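Local coordinates for cobalamin biosynthesis protein CobN (Mycobacterium tuberculosis, PDB 7C6O) that is the large, catalytic subunit of cobaltochelatase, which probably inserts cobalt into the corrin ring during cobalamin biosynthesis, at residues S46-D51 and V86-G91; D51-R56 and D334-Y339; G384-L389 and G1136-F1141; V610-P615 and G700-G705. All coordinates share one frame; numbering follows the deposited sequence. Where two conformers were deposited one is given.

Contact 1 (S46-D51 and V86-G91); sequences STSDTD and VIRILG
The extended side chain of R88 crosses that of D51 at about a right angle, and the two join in a salt bridge, NH1 of R88 lying 2.7 Å from OD2 of D51. The nitrogen comes to OD2 on its syn side, and the acceptor lies close to the guanidinium plane, although the carboxylate and guanidinium planes are turned 49° apart. R88 gets there because CG is anti to the backbone N (chi1 -176°) and the chain stays stretched as far as NE, so that an aliphatic stem passes S46 before the charge is delivered.

OD2 of D51 also accepts from OG of S46 at 2.6 Å, on its anti side and 24° out of the carboxylate plane. The small hydroxyl OG of S46 suits this spot because it works in two directions: while donating to D51 it accepts from the backbone N of S48 at 3.1 Å, an ST turn that leads into helix 49-58, with S48 at its N-cap.

S46 and R88 also form a parallel beta bridge between strands 42-46 and 84-89, neighbours at the middle of a four-stranded parallel sheet, and N of T47 donates to O of R88 at 3.2 Å. OG1 of T47 holds two waters, one bonded to N of L90 and the other to O of R88.

Two donors grip OD2 of the buried D51, and with the positive charge of R88 beside it they would be expected to favour the ionised carboxylate; the charged pair ties the first turn of the helix to the neighbouring strand.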
loop_
_atom_site.group_PDB
_atom_site.type_symbol
_atom_site.label_atom_id
_atom_site.label_comp_id
_atom_site.label_asym_id
_atom_site.label_seq_id
_atom_site.Cartn_x
_atom_site.Cartn_y
_atom_site.Cartn_z
ATOM N N SER A 46 20.676 -38.799 5.151
ATOM C CA SER A 46 20.339 -38.125 3.905
ATOM C C SER A 46 20.414 -36.618 4.091
ATOM O O SER A 46 19.971 -36.086 5.111
ATOM C CB SER A 46 18.938 -38.508 3.413
ATOM O OG SER A 46 18.637 -37.862 2.186
ATOM N N THR A 47 20.977 -35.935 3.100
ATOM C CA THR A 47 20.974 -34.481 3.108
ATOM C C THR A 47 19.626 -33.900 2.714
ATOM O O THR A 47 19.473 -32.674 2.709
ATOM C CB THR A 47 22.062 -33.949 2.177
ATOM O OG1 THR A 47 21.940 -34.574 0.895
ATOM C CG2 THR A 47 23.439 -34.242 2.753
ATOM N N SER A 48 18.652 -34.743 2.381
ATOM C CA SER A 48 17.287 -34.311 2.109
ATOM C C SER A 48 16.449 -34.584 3.350
ATOM O O SER A 48 16.185 -35.744 3.684
ATOM C CB SER A 48 16.714 -35.036 0.894
ATOM O OG SER A 48 15.313 -34.833 0.803
ATOM N N ASP A 49 16.032 -33.519 4.035
ATOM C CA ASP A 49 15.198 -33.699 5.218
ATOM C C ASP A 49 13.854 -34.329 4.881
ATOM O O ASP A 49 13.235 -34.938 5.758
ATOM C CB ASP A 49 14.995 -32.363 5.932
ATOM C CG ASP A 49 16.254 -31.879 6.630
ATOM O OD1 ASP A 49 17.071 -32.728 7.049
ATOM O OD2 ASP A 49 16.427 -30.650 6.761
ATOM N N THR A 50 13.395 -34.201 3.632
ATOM C CA THR A 50 12.180 -34.896 3.219
ATOM C C THR A 50 12.333 -36.405 3.380
ATOM O O THR A 50 11.405 -37.083 3.837
ATOM C CB THR A 50 11.839 -34.534 1.774
ATOM O OG1 THR A 50 11.681 -33.113 1.666
ATOM C CG2 THR A 50 10.546 -35.212 1.338
ATOM N N ASP A 51 13.504 -36.945 3.020
ATOM C CA ASP A 51 13.786 -38.361 3.252
ATOM C C ASP A 51 13.618 -38.719 4.722
ATOM O O ASP A 51 12.967 -39.714 5.065
ATOM C CB ASP A 51 15.209 -38.704 2.801
ATOM C CG ASP A 51 15.401 -38.595 1.303
ATOM O OD1 ASP A 51 14.401 -38.453 0.570
ATOM O OD2 ASP A 51 16.570 -38.654 0.859
ATOM N N VAL A 86 22.063 -46.463 5.359
ATOM C CA VAL A 86 21.776 -45.924 4.036
ATOM C C VAL A 86 22.219 -44.471 4.014
ATOM O O VAL A 86 21.843 -43.694 4.897
ATOM C CB VAL A 86 20.283 -46.035 3.684
ATOM C CG1 VAL A 86 20.013 -45.421 2.317
ATOM C CG2 VAL A 86 19.844 -47.479 3.718
ATOM N N ILE A 87 23.008 -44.109 3.006
ATOM C CA ILE A 87 23.506 -42.749 2.833
ATOM C C ILE A 87 23.024 -42.233 1.483
ATOM O O ILE A 87 23.232 -42.889 0.457
ATOM C CB ILE A 87 25.042 -42.695 2.921
ATOM C CG1 ILE A 87 25.522 -43.207 4.283
ATOM C CG2 ILE A 87 25.543 -41.282 2.664
ATOM C CD1 ILE A 87 27.030 -43.310 4.395
ATOM N N ARG A 88 22.380 -41.065 1.486
ATOM C CA ARG A 88 21.925 -40.415 0.258
ATOM C C ARG A 88 22.416 -38.975 0.255
ATOM O O ARG A 88 22.003 -38.179 1.105
ATOM C CB ARG A 88 20.395 -40.460 0.138
ATOM C CG ARG A 88 19.851 -39.880 -1.172
ATOM C CD ARG A 88 18.406 -40.316 -1.421
ATOM N NE ARG A 88 17.907 -39.853 -2.715
ATOM C CZ ARG A 88 17.100 -38.808 -2.875
ATOM N NH1 ARG A 88 16.688 -38.113 -1.822
ATOM N NH2 ARG A 88 16.699 -38.460 -4.090
ATOM N N ILE A 89 23.296 -38.638 -0.693
ATOM C CA ILE A 89 23.873 -37.300 -0.777
ATOM C C ILE A 89 23.990 -36.865 -2.234
ATOM O O ILE A 89 24.050 -37.684 -3.153
ATOM C CB ILE A 89 25.267 -37.210 -0.109
ATOM C CG1 ILE A 89 26.257 -38.135 -0.818
ATOM C CG2 ILE A 89 25.191 -37.529 1.382
ATOM C CD1 ILE A 89 27.659 -38.068 -0.257
ATOM N N LEU A 90 24.036 -35.550 -2.431
ATOM C CA LEU A 90 24.425 -34.971 -3.708
ATOM C C LEU A 90 25.939 -34.819 -3.772
ATOM O O LEU A 90 26.608 -34.639 -2.752
ATOM C CB LEU A 90 23.768 -33.605 -3.915
ATOM C CG LEU A 90 22.259 -33.557 -4.125
ATOM C CD1 LEU A 90 21.792 -32.113 -4.161
ATOM C CD2 LEU A 90 21.888 -34.271 -5.410
ATOM N N GLY A 91 26.478 -34.889 -4.988
ATOM C CA GLY A 91 27.892 -34.670 -5.203
ATOM C C GLY A 91 28.756 -35.911 -5.177
ATOM O O GLY A 91 29.985 -35.789 -5.264
HETATM O O HOH W 1 24.078 -33.261 -0.412
HETATM O O HOH W 2 20.251 -36.063 -0.311
#

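Contact 2 (D51-R56 and D334-Y339); sequences DLISAR and DGLISY
L336 lays its side chain along one flank of helix 51-56: its CD2 meets L52, while its CB and CD1 lie between I53 and R56. The CD2 of L336 touches CB of L52 at 4.0 Å, and CD1 of L336 sits against CG1 of I53 at the same separation of 4.0 Å. A branched leucine suits this place because its two methyls can serve successive helix residues at once. I53 and L336 run past each other in opposite directions, and the isoleucine continues beyond: CG1 of I53 is anti to the carbonyl carbon (chi1 -61°) and the chain runs on extended to CD1, which arrives 3.4 Å from O of I337.

R56, one turn further along the helix, completes the grip. The bend at chi3 (70°) turns one face of its guanidinium toward CD1 of L336, and NH1 of R56 is 3.8 Å from CB of L336. The charge itself is met by D332, just before the segment, in a salt bridge with NH1. A water at the guanidinium edge is weakly bound by NH1 and donates to O of L336 at 2.7 Å.

Helix 49-58 packs on strands 42-46 and 62-65 of the N-terminal parallel sheet, where W64 touches L52, R56 and L336 alike, whereas strand 337-341 is an edge strand of the following seven-stranded mixed sheet, antiparallel to strand 321-331; the contact joins the two.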
loop_
_atom_site.group_PDB
_atom_site.type_symbol
_atom_site.label_atom_id
_atom_site.label_comp_id
_atom_site.label_asym_id
_atom_site.label_seq_id
_atom_site.Cartn_x
_atom_site.Cartn_y
_atom_site.Cartn_z
ATOM N N ASP A 51 13.504 -36.945 3.020
ATOM C CA ASP A 51 13.786 -38.361 3.252
ATOM C C ASP A 51 13.618 -38.719 4.722
ATOM O O ASP A 51 12.967 -39.714 5.065
ATOM C CB ASP A 51 15.209 -38.704 2.801
ATOM C CG ASP A 51 15.401 -38.595 1.303
ATOM O OD1 ASP A 51 14.401 -38.453 0.570
ATOM O OD2 ASP A 51 16.570 -38.654 0.859
ATOM N N LEU A 52 14.210 -37.914 5.608
ATOM C CA LEU A 52 14.200 -38.237 7.030
ATOM C C LEU A 52 12.792 -38.154 7.606
ATOM O O LEU A 52 12.414 -38.970 8.454
ATOM C CB LEU A 52 15.149 -37.304 7.782
ATOM C CG LEU A 52 16.549 -37.178 7.174
ATOM C CD1 LEU A 52 17.455 -36.313 8.044
ATOM C CD2 LEU A 52 17.170 -38.551 6.944
ATOM N N ILE A 53 12.001 -37.180 7.153
ATOM C CA ILE A 53 10.628 -37.064 7.630
ATOM C C ILE A 53 9.784 -38.216 7.099
ATOM O O ILE A 53 8.952 -38.778 7.822
ATOM C CB ILE A 53 10.042 -35.694 7.244
ATOM C CG1 ILE A 53 10.865 -34.572 7.886
ATOM C CG2 ILE A 53 8.586 -35.590 7.675
ATOM C CD1 ILE A 53 10.459 -33.182 7.446
ATOM N N SER A 54 9.989 -38.593 5.833
ATOM C CA SER A 54 9.310 -39.762 5.283
ATOM C C SER A 54 9.639 -41.015 6.083
ATOM O O SER A 54 8.762 -41.851 6.333
ATOM C CB SER A 54 9.696 -39.957 3.815
ATOM O OG SER A 54 9.227 -38.892 3.006
ATOM N N ALA A 55 10.904 -41.167 6.482
ATOM C CA ALA A 55 11.286 -42.307 7.310
ATOM C C ALA A 55 10.588 -42.258 8.662
ATOM O O ALA A 55 10.130 -43.288 9.171
ATOM C CB ALA A 55 12.804 -42.338 7.485
ATOM N N ARG A 56 10.494 -41.065 9.257
ATOM C CA ARG A 56 9.764 -40.917 10.512
ATOM C C ARG A 56 8.288 -41.250 10.333
ATOM O O ARG A 56 7.701 -41.963 11.155
ATOM C CB ARG A 56 9.930 -39.495 11.051
ATOM C CG ARG A 56 9.260 -39.253 12.397
ATOM C CD ARG A 56 9.478 -37.825 12.870
ATOM N NE ARG A 56 8.738 -36.861 12.060
ATOM C CZ ARG A 56 8.856 -35.542 12.171
ATOM N NH1 ARG A 56 9.691 -35.023 13.060
ATOM N NH2 ARG A 56 8.139 -34.741 11.394
ATOM N N ASP A 334 15.733 -32.999 15.941
ATOM C CA ASP A 334 16.497 -33.486 14.799
ATOM C C ASP A 334 16.650 -32.449 13.693
ATOM O O ASP A 334 17.181 -32.780 12.627
ATOM C CB ASP A 334 15.834 -34.741 14.226
ATOM C CG ASP A 334 15.138 -35.568 15.286
ATOM O OD1 ASP A 334 15.802 -35.959 16.270
ATOM O OD2 ASP A 334 13.921 -35.813 15.142
ATOM N N GLY A 335 16.202 -31.215 13.916
ATOM C CA GLY A 335 16.163 -30.248 12.841
ATOM C C GLY A 335 15.100 -30.526 11.807
ATOM O O GLY A 335 15.147 -29.959 10.712
ATOM N N LEU A 336 14.142 -31.397 12.121
ATOM C CA LEU A 336 13.072 -31.744 11.197
ATOM C C LEU A 336 11.910 -30.775 11.369
ATOM O O LEU A 336 11.503 -30.473 12.496
ATOM C CB LEU A 336 12.607 -33.184 11.418
ATOM C CG LEU A 336 13.666 -34.269 11.204
ATOM C CD1 LEU A 336 13.019 -35.643 11.135
ATOM C CD2 LEU A 336 14.486 -33.994 9.953
ATOM N N ILE A 337 11.378 -30.303 10.251
ATOM C CA ILE A 337 10.368 -29.254 10.221
ATOM C C ILE A 337 8.990 -29.882 10.095
ATOM O O ILE A 337 8.800 -30.856 9.352
ATOM C CB ILE A 337 10.639 -28.280 9.058
ATOM C CG1 ILE A 337 12.028 -27.657 9.200
ATOM C CG2 ILE A 337 9.563 -27.208 8.987
ATOM C CD1 ILE A 337 12.516 -26.972 7.941
ATOM N N SER A 338 8.026 -29.326 10.821
ATOM C CA SER A 338 6.629 -29.700 10.683
ATOM C C SER A 338 5.777 -28.442 10.773
ATOM O O SER A 338 6.106 -27.506 11.505
ATOM C CB SER A 338 6.202 -30.709 11.755
ATOM O OG SER A 338 4.821 -31.005 11.652
ATOM N N TYR A 339 4.690 -28.419 10.011
ATOM C CA TYR A 339 3.747 -27.309 10.040
ATOM C C TYR A 339 2.553 -27.700 10.901
ATOM O O TYR A 339 1.861 -28.680 10.605
ATOM C CB TYR A 339 3.314 -26.919 8.627
ATOM C CG TYR A 339 4.363 -26.104 7.901
ATOM C CD1 TYR A 339 5.343 -26.720 7.131
ATOM C CD2 TYR A 339 4.385 -24.717 8.003
ATOM C CE1 TYR A 339 6.306 -25.978 6.474
ATOM C CE2 TYR A 339 5.343 -23.967 7.349
ATOM C CZ TYR A 339 6.302 -24.602 6.586
ATOM O OH TYR A 339 7.258 -23.855 5.934
HETATM O O HOH W 3 9.261 -31.753 13.199
#

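Contact 3 (G384-L389 and G1136-F1141); sequences GNAVGL and GYKGAF
K1138 sends its ammonium group into the turn of segment 384-389, where NZ donates to O of A386 at 2.7 Å and to O of L389 at 3.0 Å. Its course is not straight. CG stands anti to the backbone N, then the chain bends at chi2 (53°) and again at chi4 (49°); the bends bring CE of K1138 within 3.3 Å of O of G384 and set NZ between the two carbonyls. A lysine suits the place, being long enough to reach from the helix and carrying several N-H groups for the oxygens gathered there.

A386 to L389 form a type II beta turn, closed by L389 N on A386 O. That oxygen is therefore held twice, the turn amide and the lysine arriving from opposite faces of its plane. A water accepts from NZ of K1138 and from N of A386. E1142, just after the segment, adds a salt bridge to NZ that would balance its charge in these buried surroundings.

F1141, one helical turn on, crosses the side chain of N385 at about a right angle, the amide and ring planes 63° apart, in one of two conformers of N385. G384, at a positive phi that glycine readily adopts, passes close to the lysine stem.

The loop lies between strand 369-373 and helix 391-405, whose T391 and P392 flank K1138; helix 1136-1157, from the C-terminal part of the chain, packs here with Y1137 turned to helix 420-431.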
loop_
_atom_site.group_PDB
_atom_site.type_symbol
_atom_site.label_atom_id
_atom_site.label_comp_id
_atom_site.label_asym_id
_atom_site.label_seq_id
_atom_site.Cartn_x
_atom_site.Cartn_y
_atom_site.Cartn_z
ATOM N N GLY A 384 -18.477 10.224 3.246
ATOM C CA GLY A 384 -18.157 9.900 1.878
ATOM C C GLY A 384 -16.758 10.250 1.426
ATOM O O GLY A 384 -16.558 10.477 0.227
ATOM N N ASN A 385 -15.789 10.306 2.339
ATOM C CA ASN A 385 -14.414 10.600 1.959
ATOM C C ASN A 385 -13.921 9.566 0.954
ATOM O O ASN A 385 -13.912 8.363 1.237
ATOM C CB ASN A 385 -13.520 10.617 3.200
ATOM C CG ASN A 385 -12.250 11.424 2.997
ATOM O OD1 ASN A 385 -11.769 11.577 1.875
ATOM N ND2 ASN A 385 -11.699 11.947 4.088
ATOM N N ALA A 386 -13.522 10.037 -0.223
ATOM C CA ALA A 386 -13.005 9.153 -1.266
ATOM C C ALA A 386 -12.144 9.987 -2.195
ATOM O O ALA A 386 -12.660 10.859 -2.900
ATOM C CB ALA A 386 -14.136 8.474 -2.034
ATOM N N VAL A 387 -10.841 9.714 -2.205
ATOM C CA VAL A 387 -9.900 10.567 -2.917
ATOM C C VAL A 387 -10.134 10.459 -4.417
ATOM O O VAL A 387 -10.171 9.357 -4.980
ATOM C CB VAL A 387 -8.459 10.198 -2.539
ATOM C CG1 VAL A 387 -7.472 10.908 -3.448
ATOM C CG2 VAL A 387 -8.207 10.570 -1.085
ATOM N N GLY A 388 -10.308 11.611 -5.067
ATOM C CA GLY A 388 -10.530 11.690 -6.497
ATOM C C GLY A 388 -11.863 11.172 -6.990
ATOM O O GLY A 388 -12.106 11.196 -8.203
ATOM N N LEU A 389 -12.744 10.722 -6.101
ATOM C CA LEU A 389 -13.958 10.020 -6.489
ATOM C C LEU A 389 -15.194 10.800 -6.062
ATOM O O LEU A 389 -15.266 11.302 -4.935
ATOM C CB LEU A 389 -13.986 8.616 -5.868
ATOM C CG LEU A 389 -15.116 7.671 -6.282
ATOM C CD1 LEU A 389 -14.934 7.224 -7.723
ATOM C CD2 LEU A 389 -15.173 6.467 -5.348
ATOM N N GLY A 1136 -21.669 18.402 -6.934
ATOM C CA GLY A 1136 -22.594 18.368 -5.809
ATOM C C GLY A 1136 -21.921 18.223 -4.458
ATOM O O GLY A 1136 -20.955 18.922 -4.135
ATOM N N TYR A 1137 -22.448 17.291 -3.655
ATOM C CA TYR A 1137 -22.002 17.124 -2.273
ATOM C C TYR A 1137 -20.496 16.900 -2.194
ATOM O O TYR A 1137 -19.804 17.533 -1.387
ATOM C CB TYR A 1137 -22.758 15.959 -1.625
ATOM C CG TYR A 1137 -22.289 15.582 -0.232
ATOM C CD1 TYR A 1137 -21.243 14.688 -0.048
ATOM C CD2 TYR A 1137 -22.908 16.103 0.898
ATOM C CE1 TYR A 1137 -20.814 14.338 1.215
ATOM C CE2 TYR A 1137 -22.486 15.752 2.172
ATOM C CZ TYR A 1137 -21.436 14.870 2.322
ATOM O OH TYR A 1137 -21.005 14.513 3.583
ATOM N N LYS A 1138 -19.969 15.999 -3.025
ATOM C CA LYS A 1138 -18.554 15.651 -2.932
ATOM C C LYS A 1138 -17.668 16.788 -3.427
ATOM O O LYS A 1138 -16.580 17.014 -2.886
ATOM C CB LYS A 1138 -18.278 14.367 -3.712
ATOM C CG LYS A 1138 -16.876 13.802 -3.519
ATOM C CD LYS A 1138 -16.542 13.621 -2.045
ATOM C CE LYS A 1138 -15.335 12.712 -1.857
ATOM N NZ LYS A 1138 -14.191 13.104 -2.724
ATOM N N GLY A 1139 -18.111 17.514 -4.455
ATOM C CA GLY A 1139 -17.375 18.693 -4.875
ATOM C C GLY A 1139 -17.272 19.728 -3.770
ATOM O O GLY A 1139 -16.208 20.308 -3.544
ATOM N N ALA A 1140 -18.378 19.962 -3.060
ATOM C CA ALA A 1140 -18.356 20.859 -1.910
ATOM C C ALA A 1140 -17.481 20.303 -0.795
ATOM O O ALA A 1140 -16.780 21.058 -0.110
ATOM C CB ALA A 1140 -19.781 21.088 -1.409
ATOM N N PHE A 1141 -17.518 18.981 -0.602
ATOM C CA PHE A 1141 -16.660 18.323 0.379
ATOM C C PHE A 1141 -15.189 18.621 0.115
ATOM O O PHE A 1141 -14.427 18.898 1.049
ATOM C CB PHE A 1141 -16.928 16.814 0.343
ATOM C CG PHE A 1141 -16.091 16.006 1.302
ATOM C CD1 PHE A 1141 -14.788 15.651 0.987
ATOM C CD2 PHE A 1141 -16.627 15.561 2.499
ATOM C CE1 PHE A 1141 -14.025 14.899 1.861
ATOM C CE2 PHE A 1141 -15.871 14.805 3.375
ATOM C CZ PHE A 1141 -14.568 14.474 3.055
HETATM O O HOH W 4 -12.206 12.597 -0.452
#

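Contact 4 (V610-P615 and G700-G705); sequences VDHLIP and GLHILG
Segments 610-615 and 700-705 run almost antiparallel where they touch, their end-to-end directions 168° apart, yet no hydrogen bond links them directly. The backbones come closest at P615 and H702, with 4.5 Å between their CA atoms. Proline, which has no amide hydrogen to offer, suits such a packed, extended stretch: CB of P615 rests 3.5 Å from O of G700, a buried carbonyl with no polar partner in the model. G700 itself has backbone angles that call for glycine.

H702 fills the centre of the contact. The CB of L613 sits over one face of its ring in a CH-pi contact, 3.8 Å from the centroid and 20° off the ring normal. The planes of the H612 and H702 rings are close to parallel, but with centroids 5.4 Å apart the rings are strongly offset and share little of their faces.

The first segment leaves the end of strand 608-612, which lies parallel to strand 586-591 in a mixed sheet, and the second is the loop between strand 696-698 and helix 710-722; H702 thus packs that loop onto the C-terminal end of a strand.

NE2 of H702 is hydrogen-bonded to E807, and ND1 of H702 is 2.8 Å from a water that donates to O of I614. H612 is fixed differently: CG sits between the backbone N and the carbonyl carbon (chi1 68°), which places ND1 of H612 to donate to O of L613 at 2.9 Å, while CD1 of L704 meets CB of H612 at 3.6 Å, the two side chains crossing at about a right angle.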
loop_
_atom_site.group_PDB
_atom_site.type_symbol
_atom_site.label_atom_id
_atom_site.label_comp_id
_atom_site.label_asym_id
_atom_site.label_seq_id
_atom_site.Cartn_x
_atom_site.Cartn_y
_atom_site.Cartn_z
ATOM N N VAL A 610 -11.329 -3.217 -6.583
ATOM C CA VAL A 610 -11.700 -2.954 -7.969
ATOM C C VAL A 610 -11.218 -1.537 -8.235
ATOM O O VAL A 610 -11.899 -0.569 -7.879
ATOM C CB VAL A 610 -13.206 -3.085 -8.223
ATOM C CG1 VAL A 610 -13.519 -2.818 -9.692
ATOM C CG2 VAL A 610 -13.702 -4.461 -7.814
ATOM N N ASP A 611 -10.037 -1.398 -8.831
ATOM C CA ASP A 611 -9.479 -0.057 -8.869
ATOM C C ASP A 611 -10.199 0.788 -9.915
ATOM O O ASP A 611 -10.840 0.276 -10.836
ATOM C CB ASP A 611 -7.958 -0.079 -9.086
ATOM C CG ASP A 611 -7.529 -0.671 -10.418
ATOM O OD1 ASP A 611 -8.371 -0.942 -11.295
ATOM O OD2 ASP A 611 -6.303 -0.865 -10.579
ATOM N N HIS A 612 -10.132 2.105 -9.726
ATOM C CA HIS A 612 -10.871 3.027 -10.571
ATOM C C HIS A 612 -9.964 4.150 -11.055
ATOM O O HIS A 612 -8.898 4.416 -10.493
ATOM C CB HIS A 612 -12.113 3.603 -9.854
ATOM C CG HIS A 612 -11.804 4.521 -8.709
ATOM N ND1 HIS A 612 -11.345 5.808 -8.886
ATOM C CD2 HIS A 612 -11.927 4.347 -7.371
ATOM C CE1 HIS A 612 -11.180 6.383 -7.706
ATOM N NE2 HIS A 612 -11.527 5.518 -6.771
ATOM N N LEU A 613 -10.423 4.807 -12.114
ATOM C CA LEU A 613 -9.623 5.792 -12.817
ATOM C C LEU A 613 -9.366 7.021 -11.946
ATOM O O LEU A 613 -10.113 7.333 -11.015
ATOM C CB LEU A 613 -10.324 6.198 -14.115
ATOM C CG LEU A 613 -9.516 6.989 -15.144
ATOM C CD1 LEU A 613 -8.298 6.199 -15.598
ATOM C CD2 LEU A 613 -10.393 7.355 -16.327
ATOM N N ILE A 614 -8.277 7.713 -12.261
ATOM C CA ILE A 614 -7.958 9.010 -11.670
ATOM C C ILE A 614 -9.038 10.010 -12.074
ATOM O O ILE A 614 -9.749 9.782 -13.064
ATOM C CB ILE A 614 -6.565 9.485 -12.112
ATOM C CG1 ILE A 614 -6.542 9.717 -13.625
ATOM C CG2 ILE A 614 -5.507 8.467 -11.700
ATOM C CD1 ILE A 614 -5.327 10.480 -14.111
ATOM N N PRO A 615 -9.205 11.115 -11.353
ATOM C CA PRO A 615 -10.153 12.146 -11.789
ATOM C C PRO A 615 -9.754 12.706 -13.142
ATOM O O PRO A 615 -8.591 12.584 -13.556
ATOM C CB PRO A 615 -10.049 13.217 -10.688
ATOM C CG PRO A 615 -8.751 12.947 -9.999
ATOM C CD PRO A 615 -8.558 11.465 -10.076
ATOM N N GLY A 700 -12.582 17.882 -12.371
ATOM C CA GLY A 700 -13.767 17.140 -12.010
ATOM C C GLY A 700 -13.390 16.004 -11.084
ATOM O O GLY A 700 -12.269 15.929 -10.584
ATOM N N LEU A 701 -14.350 15.115 -10.847
ATOM C CA LEU A 701 -14.125 13.926 -10.041
ATOM C C LEU A 701 -14.535 12.707 -10.848
ATOM O O LEU A 701 -15.410 12.784 -11.712
ATOM C CB LEU A 701 -14.912 13.974 -8.725
ATOM C CG LEU A 701 -14.593 15.143 -7.791
ATOM C CD1 LEU A 701 -15.534 15.149 -6.599
ATOM C CD2 LEU A 701 -13.149 15.067 -7.334
ATOM N N HIS A 702 -13.897 11.577 -10.566
ATOM C CA HIS A 702 -14.237 10.355 -11.276
ATOM C C HIS A 702 -15.556 9.797 -10.762
ATOM O O HIS A 702 -15.845 9.848 -9.564
ATOM C CB HIS A 702 -13.139 9.302 -11.129
ATOM C CG HIS A 702 -13.424 8.038 -11.879
ATOM N ND1 HIS A 702 -13.564 8.007 -13.251
ATOM C CD2 HIS A 702 -13.620 6.769 -11.452
ATOM C CE1 HIS A 702 -13.824 6.770 -13.637
ATOM N NE2 HIS A 702 -13.865 5.999 -12.565
ATOM N N ILE A 703 -16.361 9.279 -11.684
ATOM C CA ILE A 703 -17.576 8.540 -11.360
ATOM C C ILE A 703 -17.353 7.093 -11.771
ATOM O O ILE A 703 -16.962 6.820 -12.913
ATOM C CB ILE A 703 -18.812 9.133 -12.056
ATOM C CG1 ILE A 703 -19.054 10.567 -11.591
ATOM C CG2 ILE A 703 -20.046 8.278 -11.780
ATOM C CD1 ILE A 703 -20.233 11.227 -12.274
ATOM N N LEU A 704 -17.585 6.175 -10.834
ATOM C CA LEU A 704 -17.312 4.762 -11.057
ATOM C C LEU A 704 -17.975 4.277 -12.340
ATOM O O LEU A 704 -19.171 4.493 -12.556
ATOM C CB LEU A 704 -17.814 3.956 -9.856
ATOM C CG LEU A 704 -17.002 2.767 -9.349
ATOM C CD1 LEU A 704 -15.567 3.178 -9.077
ATOM C CD2 LEU A 704 -17.643 2.215 -8.084
ATOM N N GLY A 705 -17.182 3.647 -13.207
ATOM C CA GLY A 705 -17.682 3.087 -14.445
ATOM C C GLY A 705 -17.839 4.061 -15.593
ATOM O O GLY A 705 -18.273 3.647 -16.676
HETATM O O HOH W 5 -12.301 10.174 -14.566
#

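Overall arrangement
The four contacts fall into two pairs on opposite sides of the chain's centre. Contacts 1 and 2, with centres about 12 Å apart, are partly buried and share helix 49-58, whose D51 reaches across only in contact 1: the start of the helix is tied to a strand of its own sheet by charge, and its next turn meets the following sheet mainly through apolar packing. Contacts 3 and 4 are buried and touch through a probable hydrogen bond from N of H702 to O of G388. There, a lysine gathers loop carbonyls in contact 3, whereas contact 4 rests on packing of two histidines with leucine and proline, with a water bridge and no direct hydrogen bond.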